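Local coordinates for DUF3992 domain-containing protein (Bacillus cereus, PDB 7A02) that probably serves as the beta-sheet subunit of the disulfide-linked pili that form appendages on Bacillus endospores, at residues T17-K22 with I112-S117; A33-A38 with T94-G99; Q43-S48 with R90-V95; G49-D54 with I77-G82; T55-V60 with T100-T105. One frame throughout, in Å; residues are numbered along the deposited sequence.

Interaction 1: T17-K22 with I112-S117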
# COMPACT_ATOMS: atom_id res chain seq x y z
N THR A 17 6.33 20.56 19.69
CA THR A 17 6.27 21.79 18.94
C THR A 17 7.42 22.71 19.33
O THR A 17 7.98 22.61 20.42
CB THR A 17 4.95 22.51 19.17
OG1 THR A 17 4.85 22.85 20.55
CG2 THR A 17 3.79 21.61 18.80
N ILE A 18 7.76 23.61 18.42
CA ILE A 18 8.84 24.56 18.62
C ILE A 18 8.22 25.92 18.89
O ILE A 18 7.31 26.35 18.18
CB ILE A 18 9.76 24.62 17.40
CG1 ILE A 18 10.43 23.27 17.20
CG2 ILE A 18 10.81 25.68 17.57
CD1 ILE A 18 11.13 23.17 15.90
N VAL A 19 8.70 26.60 19.93
CA VAL A 19 8.16 27.88 20.32
C VAL A 19 9.28 28.90 20.43
O VAL A 19 10.45 28.55 20.59
CB VAL A 19 7.37 27.80 21.64
CG1 VAL A 19 6.22 26.85 21.50
CG2 VAL A 19 8.28 27.34 22.74
N GLN A 20 8.90 30.17 20.33
CA GLN A 20 9.84 31.28 20.28
C GLN A 20 9.41 32.38 21.23
O GLN A 20 8.23 32.70 21.36
CB GLN A 20 9.93 31.85 18.87
CG GLN A 20 11.15 32.69 18.64
CD GLN A 20 11.26 33.12 17.21
OE1 GLN A 20 10.26 33.25 16.52
NE2 GLN A 20 12.48 33.34 16.76
N ASP A 21 10.40 32.97 21.90
CA ASP A 21 10.22 34.07 22.84
C ASP A 21 11.17 35.19 22.48
O ASP A 21 12.07 35.01 21.66
CB ASP A 21 10.46 33.61 24.28
CG ASP A 21 9.34 32.76 24.82
OD1 ASP A 21 8.44 32.39 24.05
OD2 ASP A 21 9.36 32.45 26.03
N LYS A 22 10.99 36.35 23.10
CA LYS A 22 11.83 37.50 22.81
C LYS A 22 12.03 38.33 24.07
O LYS A 22 11.12 38.44 24.89
CB LYS A 22 11.20 38.37 21.72
CG LYS A 22 12.03 39.55 21.30
CD LYS A 22 11.36 40.29 20.17
CE LYS A 22 12.29 41.31 19.56
NZ LYS A 22 11.67 41.96 18.38
N ILE A 112 14.57 33.62 21.33
CA ILE A 112 14.93 32.32 21.90
C ILE A 112 13.99 31.26 21.35
O ILE A 112 12.77 31.44 21.39
CB ILE A 112 14.86 32.36 23.43
CG1 ILE A 112 15.75 33.46 23.97
CG2 ILE A 112 15.25 31.03 24.01
CD1 ILE A 112 15.29 34.02 25.28
N ARG A 113 14.54 30.16 20.86
CA ARG A 113 13.75 29.04 20.37
C ARG A 113 13.96 27.84 21.28
O ARG A 113 15.09 27.50 21.63
CB ARG A 113 14.15 28.66 18.95
CG ARG A 113 13.31 29.28 17.89
CD ARG A 113 13.92 29.02 16.54
NE ARG A 113 13.33 29.82 15.47
CZ ARG A 113 12.06 29.77 15.10
NH1 ARG A 113 11.21 28.94 15.68
NH2 ARG A 113 11.64 30.55 14.12
N TYR A 114 12.86 27.19 21.65
CA TYR A 114 13.00 25.91 22.34
C TYR A 114 11.86 25.00 21.92
O TYR A 114 10.72 25.44 21.75
CB TYR A 114 13.05 26.07 23.87
CG TYR A 114 12.00 26.95 24.47
CD1 TYR A 114 12.10 28.33 24.40
CD2 TYR A 114 10.92 26.41 25.14
CE1 TYR A 114 11.15 29.13 24.96
CE2 TYR A 114 9.97 27.21 25.71
CZ TYR A 114 10.09 28.57 25.61
OH TYR A 114 9.14 29.38 26.17
N THR A 115 12.20 23.73 21.72
CA THR A 115 11.28 22.73 21.19
C THR A 115 10.64 21.90 22.28
O THR A 115 10.63 20.68 22.23
CB THR A 115 12.02 21.83 20.20
OG1 THR A 115 11.16 20.77 19.77
CG2 THR A 115 13.28 21.25 20.84
N LEU A 116 10.06 22.54 23.29
CA LEU A 116 9.42 21.80 24.36
C LEU A 116 7.92 22.06 24.43
O LEU A 116 7.13 21.13 24.28
CB LEU A 116 10.09 22.13 25.70
CG LEU A 116 11.46 21.49 25.92
CD1 LEU A 116 12.36 22.38 26.75
CD2 LEU A 116 11.31 20.12 26.57
N SER A 117 7.52 23.31 24.62
CA SER A 117 6.12 23.64 24.76
C SER A 117 5.93 25.14 24.66
O SER A 117 5.97 25.84 25.67
CB SER A 117 5.58 23.15 26.09
OG SER A 117 5.96 24.03 27.13
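The strand outermost in its sheet of the jelly-roll sandwich within this chain, 19-29, pairs here with the end of strand 104-114, and V19 and Y114 form an antiparallel hydrogen-bonded pair. V19 N reaches Y114 O at 3.0 Å in a nearly straight bond (170°), and Y114 N returns one of 3.0 Å to V19 O. Two residues on, D21 and I112 repeat the pattern: D21 N lies 2.9 Å from I112 O, and I112 N bonds back to D21 O. Q20 and R113 make the non-hydrogen-bonded pair between them.

On the face carrying V19, D21, I112 and Y114, a chi1 of 48° swings the tyrosine ring across toward the partner strand, where its face receives V19 CG2, 3.6 Å from the centroid of the Y114 ring, in a CH-pi contact. At the ring's edge, Y114 OH donates to D21 OD2 at 3.1 Å, reaching it from above the carboxylate plane, which stands 86° to the ring. The tyrosine thus spans V19 and D21, successive residues on this face of the opposite strand.

On the other face, the Q20 amide stacks on the R113 guanidinium, with Q20 NE2 over one face and I18 CG2 at the edge. Outside this strand pair, R113 NE has a salt-bridge partner in D21 of a neighbouring subunit. Hydrogen-bonded pairs two residues apart on one face, with a non-hydrogen-bonded pair between them on the other, mark a regular antiparallel beta ladder.

Interaction 2: A33-A38 with T94-G99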
# COMPACT_ATOMS: atom_id res chain seq x y z
N ALA A 33 32.66 41.32 35.63
CA ALA A 33 31.72 40.54 34.85
C ALA A 33 30.33 40.64 35.47
O ALA A 33 30.17 40.43 36.68
CB ALA A 33 32.17 39.08 34.76
N ALA A 34 29.34 40.96 34.66
CA ALA A 34 27.97 41.10 35.14
C ALA A 34 27.06 40.16 34.36
O ALA A 34 27.14 40.10 33.13
CB ALA A 34 27.48 42.54 34.98
N ILE A 35 26.22 39.43 35.09
CA ILE A 35 25.28 38.51 34.46
C ILE A 35 24.18 39.29 33.78
O ILE A 35 23.51 40.12 34.40
CB ILE A 35 24.71 37.53 35.49
CG1 ILE A 35 25.83 36.84 36.26
CG2 ILE A 35 23.83 36.51 34.81
CD1 ILE A 35 26.55 35.79 35.45
N ILE A 36 23.96 39.02 32.50
CA ILE A 36 22.96 39.72 31.71
C ILE A 36 21.83 38.80 31.27
O ILE A 36 20.76 39.29 30.89
CB ILE A 36 23.61 40.41 30.49
CG1 ILE A 36 22.62 41.21 29.67
CG2 ILE A 36 24.22 39.39 29.59
CD1 ILE A 36 23.28 41.95 28.55
N TYR A 37 22.01 37.48 31.38
CA TYR A 37 21.01 36.51 30.97
C TYR A 37 21.35 35.17 31.58
O TYR A 37 22.53 34.83 31.70
CB TYR A 37 20.95 36.41 29.44
CG TYR A 37 20.01 35.36 28.93
CD1 TYR A 37 18.66 35.61 28.83
CD2 TYR A 37 20.47 34.12 28.55
CE1 TYR A 37 17.80 34.65 28.37
CE2 TYR A 37 19.62 33.16 28.09
CZ TYR A 37 18.29 33.43 28.00
OH TYR A 37 17.44 32.47 27.53
N ALA A 38 20.33 34.40 31.95
CA ALA A 38 20.54 33.10 32.56
C ALA A 38 19.32 32.23 32.35
O ALA A 38 18.19 32.72 32.31
CB ALA A 38 20.84 33.23 34.05
N THR A 94 24.77 30.85 30.66
CA THR A 94 24.70 32.23 31.12
C THR A 94 25.37 33.13 30.09
O THR A 94 26.09 32.67 29.20
CB THR A 94 25.38 32.43 32.47
OG1 THR A 94 26.74 32.01 32.39
CG2 THR A 94 24.68 31.63 33.55
N VAL A 95 25.12 34.43 30.21
CA VAL A 95 25.79 35.44 29.41
C VAL A 95 26.30 36.52 30.34
O VAL A 95 25.57 36.95 31.25
CB VAL A 95 24.88 36.04 28.32
CG1 VAL A 95 25.68 36.88 27.37
CG2 VAL A 95 24.16 34.95 27.57
N THR A 96 27.53 36.96 30.14
CA THR A 96 28.10 38.02 30.96
C THR A 96 28.68 39.12 30.09
O THR A 96 29.17 38.86 28.98
CB THR A 96 29.20 37.52 31.90
OG1 THR A 96 30.37 37.20 31.14
CG2 THR A 96 28.74 36.29 32.65
N ILE A 97 28.63 40.34 30.60
CA ILE A 97 29.22 41.50 29.95
C ILE A 97 30.27 42.11 30.86
O ILE A 97 30.14 42.13 32.08
CB ILE A 97 28.16 42.55 29.55
CG1 ILE A 97 27.44 43.09 30.78
CG2 ILE A 97 27.18 41.98 28.56
CD1 ILE A 97 26.56 44.27 30.48
N LEU A 98 31.34 42.59 30.23
CA LEU A 98 32.47 43.20 30.92
C LEU A 98 32.81 44.51 30.23
O LEU A 98 32.95 44.54 29.00
CB LEU A 98 33.68 42.27 30.91
CG LEU A 98 34.91 42.77 31.66
CD1 LEU A 98 34.60 42.94 33.12
CD2 LEU A 98 36.06 41.81 31.46
N GLY A 99 32.97 45.57 31.01
CA GLY A 99 33.30 46.87 30.47
C GLY A 99 34.31 47.60 31.33
O GLY A 99 34.61 47.19 32.46
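I36 and V95 meet through both backbone and side chain: I36 N donates to V95 O at 2.9 Å in an almost straight bond (179°), while I36 CG2 packs 3.6 Å from V95 CB. V95 N in turn donates to Y37 O at 3.0 Å, so one residue of strand 94-98 faces two of strand 34-38. This is a beta bulge, and the register shifts by one residue across it. Beyond it the ladder is regular, with A34 N and I97 O 2.9 Å apart and I97 N returning a bond to A34 O.

The bulge turns the I36 side chain toward the partner strand. With CG1 anti to the backbone N (chi1 -177°), the extended chain carries I36 CD1 to I97 CG2, 3.9 Å away, and the two side chains cross at about a right angle. Y37 CD2 lies 3.9 Å from V95 CG2. On the other face of the sheet, I35 CD1 touches T96 CG2 at 3.6 Å.

Farther out, I25 and W27 of strand 19-29 and F108 of strand 104-114 pack on I36 from the facing sheet, and W27 also reaches I97. On the far side of strand 94-98, strand 60-66 continues the backbone ladder through T94, T96 and L98. Polar bonding across the contact is therefore all main chain, and the side chains add only apolar packing, with I36, V95 and I97 on the inward face.

Interaction 3: Q43-S48 with R90-V95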
# COMPACT_ATOMS: atom_id res chain seq x y z
N GLN A 43 20.15 22.35 27.36
CA GLN A 43 20.38 21.33 26.36
C GLN A 43 19.74 21.66 25.02
O GLN A 43 20.31 21.34 23.97
CB GLN A 43 19.88 19.98 26.86
CG GLN A 43 18.48 20.01 27.40
CD GLN A 43 18.44 20.27 28.89
OE1 GLN A 43 19.45 20.63 29.49
NE2 GLN A 43 17.28 20.09 29.50
N ASP A 44 18.57 22.28 25.01
CA ASP A 44 17.87 22.62 23.77
C ASP A 44 17.50 24.09 23.80
O ASP A 44 16.41 24.45 24.25
CB ASP A 44 16.65 21.74 23.57
CG ASP A 44 15.71 21.77 24.75
OD1 ASP A 44 16.19 22.01 25.88
OD2 ASP A 44 14.50 21.57 24.55
N ILE A 45 18.39 24.94 23.32
CA ILE A 45 18.11 26.36 23.23
C ILE A 45 18.90 26.92 22.06
O ILE A 45 20.07 26.58 21.87
CB ILE A 45 18.42 27.08 24.56
CG1 ILE A 45 17.88 28.51 24.52
CG2 ILE A 45 19.90 27.08 24.85
CD1 ILE A 45 17.86 29.16 25.86
N TYR A 46 18.24 27.75 21.27
CA TYR A 46 18.86 28.43 20.14
C TYR A 46 18.49 29.90 20.24
O TYR A 46 17.31 30.23 20.32
CB TYR A 46 18.39 27.85 18.81
CG TYR A 46 18.95 26.49 18.51
CD1 TYR A 46 18.47 25.36 19.15
CD2 TYR A 46 19.95 26.32 17.57
CE1 TYR A 46 18.97 24.12 18.88
CE2 TYR A 46 20.46 25.08 17.29
CZ TYR A 46 19.96 23.99 17.95
OH TYR A 46 20.47 22.74 17.68
N ALA A 47 19.49 30.77 20.25
CA ALA A 47 19.23 32.19 20.47
C ALA A 47 19.94 33.02 19.42
O ALA A 47 21.11 32.80 19.13
CB ALA A 47 19.69 32.61 21.86
N SER A 48 19.22 34.00 18.87
CA SER A 48 19.77 34.95 17.93
C SER A 48 19.52 36.36 18.44
O SER A 48 18.52 36.61 19.13
CB SER A 48 19.14 34.81 16.54
OG SER A 48 19.42 33.54 15.99
N ARG A 90 23.89 28.16 20.40
CA ARG A 90 23.14 27.09 21.04
C ARG A 90 23.94 26.53 22.20
O ARG A 90 25.15 26.72 22.29
CB ARG A 90 22.84 25.94 20.09
CG ARG A 90 24.07 25.25 19.60
CD ARG A 90 23.71 24.00 18.86
NE ARG A 90 24.90 23.26 18.49
CZ ARG A 90 25.17 22.80 17.28
NH1 ARG A 90 24.30 22.96 16.30
NH2 ARG A 90 26.29 22.14 17.06
N ARG A 91 23.24 25.80 23.08
CA ARG A 91 23.82 25.22 24.29
C ARG A 91 24.71 26.21 25.04
O ARG A 91 25.93 26.09 25.08
CB ARG A 91 24.58 23.92 24.03
CG ARG A 91 23.73 22.67 24.10
CD ARG A 91 24.12 21.57 23.12
NE ARG A 91 23.83 21.80 21.72
CZ ARG A 91 23.74 20.81 20.83
NH1 ARG A 91 23.47 21.05 19.56
NH2 ARG A 91 23.94 19.57 21.24
N PHE A 92 24.07 27.20 25.65
CA PHE A 92 24.74 28.09 26.59
C PHE A 92 23.88 28.22 27.84
O PHE A 92 22.67 28.01 27.81
CB PHE A 92 25.00 29.47 25.97
CG PHE A 92 23.77 30.19 25.55
CD1 PHE A 92 23.22 29.98 24.31
CD2 PHE A 92 23.16 31.09 26.39
CE1 PHE A 92 22.09 30.64 23.92
CE2 PHE A 92 22.04 31.76 26.01
CZ PHE A 92 21.50 31.53 24.77
N ASP A 93 24.53 28.57 28.94
CA ASP A 93 23.87 28.61 30.23
C ASP A 93 23.73 30.02 30.78
O ASP A 93 22.68 30.37 31.32
CB ASP A 93 24.65 27.73 31.22
CG ASP A 93 23.92 27.53 32.53
OD1 ASP A 93 22.83 28.09 32.71
OD2 ASP A 93 24.46 26.79 33.39
N THR A 94 24.77 30.85 30.66
CA THR A 94 24.70 32.23 31.12
C THR A 94 25.37 33.13 30.09
O THR A 94 26.09 32.67 29.20
CB THR A 94 25.38 32.43 32.47
OG1 THR A 94 26.74 32.01 32.39
CG2 THR A 94 24.68 31.63 33.55
N VAL A 95 25.12 34.43 30.21
CA VAL A 95 25.79 35.44 29.41
C VAL A 95 26.30 36.52 30.34
O VAL A 95 25.57 36.95 31.25
CB VAL A 95 24.88 36.04 28.32
CG1 VAL A 95 25.68 36.88 27.37
CG2 VAL A 95 24.16 34.95 27.57
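R90 lays its aliphatic stem against the Y46 ring in a contact with very little backbone bonding: the only hydrogen bond across it, R91 N to I45 O at 3.5 Å, is weak. R90 CB stands over one face of the ring, 3.9 Å from the centroid of the Y46 ring, as a CH-pi contact, and R90 CD lies 3.7 Å from Y46 OH. The two side chains run side by side in the same direction, with guanidinium and ring planes 76° apart. I45 O also receives R90 CA in a CA-H...O contact of 3.2 Å.

R91 has a left-handed backbone (phi 45°), and there the chain leaves the ladder. Its bent side chain passes the backbone of Q43, R91 CG lying 3.7 Å from Q43 O. F92 turns back to the inside: the edge of its ring meets A47 CB at 3.6 Å from F92 CZ, while I45 CG2 approaches obliquely.

Y114 of a neighbouring subunit brings its ring to Y46, the planes about 20° apart. Within the chain, strand 46-55 lies between strands 104-114 and 84-90, bonded to R113 through Y46 and to V89 through A47, and the turn at R91 leads from strand 84-90 across to strand 94-98 of the facing sheet.

Interaction 4: G49-D54 with I77-G82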
# COMPACT_ATOMS: atom_id res chain seq x y z
N GLY A 49 20.41 37.28 18.12
CA GLY A 49 20.22 38.65 18.55
C GLY A 49 21.40 39.53 18.25
O GLY A 49 22.26 39.19 17.44
N TYR A 50 21.41 40.70 18.90
CA TYR A 50 22.49 41.66 18.72
C TYR A 50 22.80 42.33 20.05
O TYR A 50 21.99 42.32 20.98
CB TYR A 50 22.15 42.73 17.68
CG TYR A 50 20.97 43.61 18.04
CD1 TYR A 50 19.72 43.38 17.52
CD2 TYR A 50 21.12 44.68 18.91
CE1 TYR A 50 18.66 44.18 17.84
CE2 TYR A 50 20.06 45.48 19.24
CZ TYR A 50 18.84 45.22 18.70
OH TYR A 50 17.77 46.01 19.03
N LEU A 51 23.98 42.93 20.12
CA LEU A 51 24.39 43.78 21.21
C LEU A 51 24.86 45.10 20.63
O LEU A 51 25.67 45.11 19.69
CB LEU A 51 25.51 43.16 22.04
CG LEU A 51 25.96 43.98 23.24
CD1 LEU A 51 25.14 43.62 24.45
CD2 LEU A 51 27.42 43.78 23.52
N LYS A 52 24.36 46.20 21.18
CA LYS A 52 24.71 47.55 20.74
C LYS A 52 25.30 48.30 21.91
O LYS A 52 24.69 48.39 22.98
CB LYS A 52 23.49 48.29 20.21
CG LYS A 52 23.78 49.74 19.87
CD LYS A 52 22.73 50.37 18.97
CE LYS A 52 21.31 49.99 19.32
NZ LYS A 52 21.04 50.02 20.78
N VAL A 53 26.49 48.86 21.71
CA VAL A 53 27.16 49.67 22.73
C VAL A 53 26.88 51.12 22.40
O VAL A 53 27.36 51.65 21.39
CB VAL A 53 28.66 49.38 22.79
CG1 VAL A 53 29.33 50.35 23.72
CG2 VAL A 53 28.90 47.97 23.25
N ASP A 54 26.10 51.78 23.25
CA ASP A 54 25.59 53.11 22.94
C ASP A 54 26.56 54.20 23.40
O ASP A 54 27.05 54.98 22.58
CB ASP A 54 24.22 53.31 23.58
CG ASP A 54 23.48 54.49 23.00
OD1 ASP A 54 23.12 54.44 21.81
OD2 ASP A 54 23.24 55.46 23.75
N ILE A 77 32.69 37.88 22.12
CA ILE A 77 32.71 38.96 21.14
C ILE A 77 33.12 40.25 21.83
O ILE A 77 32.71 40.52 22.97
CB ILE A 77 31.35 39.13 20.45
CG1 ILE A 77 30.98 37.87 19.68
CG2 ILE A 77 31.39 40.27 19.47
CD1 ILE A 77 29.55 37.87 19.19
N VAL A 78 33.93 41.06 21.15
CA VAL A 78 34.38 42.35 21.66
C VAL A 78 33.83 43.44 20.74
O VAL A 78 34.08 43.42 19.53
CB VAL A 78 35.91 42.44 21.74
CG1 VAL A 78 36.35 43.87 21.84
CG2 VAL A 78 36.41 41.65 22.93
N VAL A 79 33.08 44.38 21.31
CA VAL A 79 32.35 45.38 20.54
C VAL A 79 32.86 46.76 20.93
O VAL A 79 32.96 47.08 22.12
CB VAL A 79 30.84 45.28 20.79
CG1 VAL A 79 30.11 46.41 20.11
CG2 VAL A 79 30.32 43.95 20.31
N ALA A 80 33.18 47.58 19.93
CA ALA A 80 33.61 48.95 20.17
C ALA A 80 32.40 49.86 20.39
O ALA A 80 31.26 49.50 20.10
CB ALA A 80 34.45 49.46 19.01
N THR A 81 32.67 51.05 20.91
CA THR A 81 31.62 52.01 21.21
C THR A 81 31.09 52.63 19.92
O THR A 81 31.86 53.02 19.05
CB THR A 81 32.13 53.10 22.14
OG1 THR A 81 32.69 52.50 23.31
CG2 THR A 81 31.00 54.01 22.55
N GLY A 82 29.77 52.73 19.82
CA GLY A 82 29.15 53.27 18.63
C GLY A 82 28.88 52.27 17.53
O GLY A 82 28.45 52.67 16.45
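V53 fills the close-packed part of this contact, turned toward V79 and the chain that follows it. V53 CG2 lies 3.7 Å from V79 CG1, and the two side chains slide past each other in opposite directions. Both valines hold CG1 anti to the backbone N (chi1 173° in V53, 174° in V79). In V53 this directs CG2 to V79 and CG1 to T81, whose CA is 3.8 Å from V53 CG1; in V79 it presents CG1 to V53 and CG2 to L51. The isopropyl group of V53 is thus held between a strand end and the turn after it, with V53 CB also 3.7 Å from A80 O. Deeper in, L51 adds a looser touch, L51 CD2 lying 4.3 Å from V79 CG2.

The two strands belong to opposite sheets of the jelly-roll sandwich: 46-55 lies in one and 72-79 in the other, so L51, V53 and V79 meet across the core rather than along a ladder. W27 of strand 19-29 packs on both L51 and V53, and A85 of strand 84-90 packs on V79.

Towards the solvent the contact thins. After V79 the chain crosses to the other sheet on its way to strand 84-90, the neighbour of 46-55, and G82 N donates to V53 O at 3.1 Å, tilted 27° from the carbonyl plane. T81 crosses V53 at about a right angle and brings T81 CG2 to 4.1 Å from D54 O, whereas D54 and A80 both turn their side chains away. G82 O is hydrogen-bonded to T28 OG1 of a neighbouring subunit.

Interaction 5: T55-V60 with T100-T105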
# COMPACT_ATOMS: atom_id res chain seq x y z
N THR A 55 26.84 54.26 24.69
CA THR A 55 27.71 55.31 25.21
C THR A 55 28.76 54.72 26.13
O THR A 55 28.59 53.64 26.70
CB THR A 55 26.93 56.39 25.97
OG1 THR A 55 26.31 55.82 27.12
CG2 THR A 55 25.87 57.01 25.08
N GLY A 56 29.85 55.46 26.28
CA GLY A 56 30.98 55.09 27.10
C GLY A 56 32.25 55.12 26.30
O GLY A 56 32.30 55.65 25.18
N THR A 57 33.29 54.53 26.86
CA THR A 57 34.57 54.41 26.17
C THR A 57 35.10 52.99 26.37
O THR A 57 34.72 52.29 27.30
CB THR A 57 35.60 55.41 26.69
OG1 THR A 57 36.84 55.19 26.02
CG2 THR A 57 35.79 55.24 28.18
N GLY A 58 35.97 52.58 25.46
CA GLY A 58 36.59 51.29 25.56
C GLY A 58 35.64 50.18 25.18
O GLY A 58 34.42 50.29 25.34
N PRO A 59 36.18 49.08 24.66
CA PRO A 59 35.33 48.00 24.17
C PRO A 59 34.61 47.29 25.30
O PRO A 59 35.05 47.28 26.45
CB PRO A 59 36.32 47.07 23.46
CG PRO A 59 37.58 47.85 23.32
CD PRO A 59 37.60 48.79 24.47
N VAL A 60 33.48 46.68 24.95
CA VAL A 60 32.70 45.86 25.86
C VAL A 60 32.76 44.42 25.37
O VAL A 60 32.61 44.16 24.17
CB VAL A 60 31.25 46.35 25.95
CG1 VAL A 60 30.45 45.48 26.88
CG2 VAL A 60 31.21 47.78 26.41
N THR A 100 34.84 48.68 30.78
CA THR A 100 35.77 49.54 31.50
C THR A 100 35.04 50.21 32.66
O THR A 100 33.80 50.26 32.70
CB THR A 100 36.38 50.56 30.53
OG1 THR A 100 36.93 49.87 29.41
CG2 THR A 100 37.49 51.35 31.19
N ALA A 101 35.79 50.74 33.62
CA ALA A 101 35.19 51.44 34.75
C ALA A 101 34.78 52.85 34.36
O ALA A 101 35.10 53.83 35.03
CB ALA A 101 36.15 51.45 35.93
N ALA A 102 34.06 52.96 33.25
CA ALA A 102 33.49 54.21 32.79
C ALA A 102 31.98 54.12 32.62
O ALA A 102 31.37 55.07 32.13
CB ALA A 102 34.13 54.64 31.46
N ALA A 103 31.38 52.99 33.00
CA ALA A 103 29.94 52.79 32.97
C ALA A 103 29.37 53.01 31.57
O ALA A 103 28.55 53.89 31.33
CB ALA A 103 29.24 53.69 34.00
N GLU A 104 29.84 52.19 30.63
CA GLU A 104 29.22 52.16 29.32
C GLU A 104 27.80 51.65 29.43
O GLU A 104 27.46 50.92 30.36
CB GLU A 104 30.02 51.27 28.37
CG GLU A 104 31.48 51.63 28.25
CD GLU A 104 32.33 50.92 29.27
OE1 GLU A 104 31.85 50.71 30.40
OE2 GLU A 104 33.48 50.57 28.95
N THR A 105 26.95 52.06 28.50
CA THR A 105 25.58 51.59 28.50
C THR A 105 25.11 51.34 27.08
O THR A 105 25.63 51.93 26.12
CB THR A 105 24.63 52.56 29.20
OG1 THR A 105 23.36 51.92 29.40
CG2 THR A 105 24.42 53.79 28.36
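E104 OE2 is set between the two segments: it accepts a hydrogen bond from T100 N at 3.0 Å on its syn lone pair and stands 2.7 Å from T57 O. The site lies at one end of the jelly-roll sandwich, where the loop between strands 46-55 and 60-66 meets the loop leading from strand 94-98 into strand 104-114. A chain bent at chi2 (90°) swings the carboxylate back over its own loop, and one acid group spans the turn from E104 back to T100 N.

The aliphatic part of E104 lies against the first loop. G56, which has no side chain, brings its CA to 3.7 Å from E104 CG. V60 and E104 slide past each other, with V60 CG2 4.2 Å from E104 CB, and T57 CG2 touches A102 CB at 3.7 Å.

The last step of the strand ladder lies beside this loop pair. T55 and T105 form an antiparallel hydrogen-bonded pair, their side chains side by side and pointing the same way. T55 N donates to T105 O at 3.0 Å, and T105 N to T55 O at 2.9 Å. The hydroxyl of T105 looks to the next strand of the sheet, where T105 OG1 is hydrogen-bonded to W27 O.

How the interactions relate
The five contacts run the length of one jelly-roll sandwich of two four-stranded antiparallel sheets. Interactions 1 and 5 both use strand 104-114 but sit near its opposite ends, their centres about 33 Å apart. Interaction 2 belongs to the other sheet, and interaction 3 shares T94 and V95 with it; Y37 packs on F92 there. Strand 46-55 carries interaction 3 and then interaction 4, whose centre is about 11 Å from that of interaction 5. Along the chain, all four others fall between the two segments of interaction 1, and interaction 5 alternates with 2, 3 and 4. Interactions 1, 3 and 4 also touch a neighbouring subunit, consistent with a part in pilus assembly.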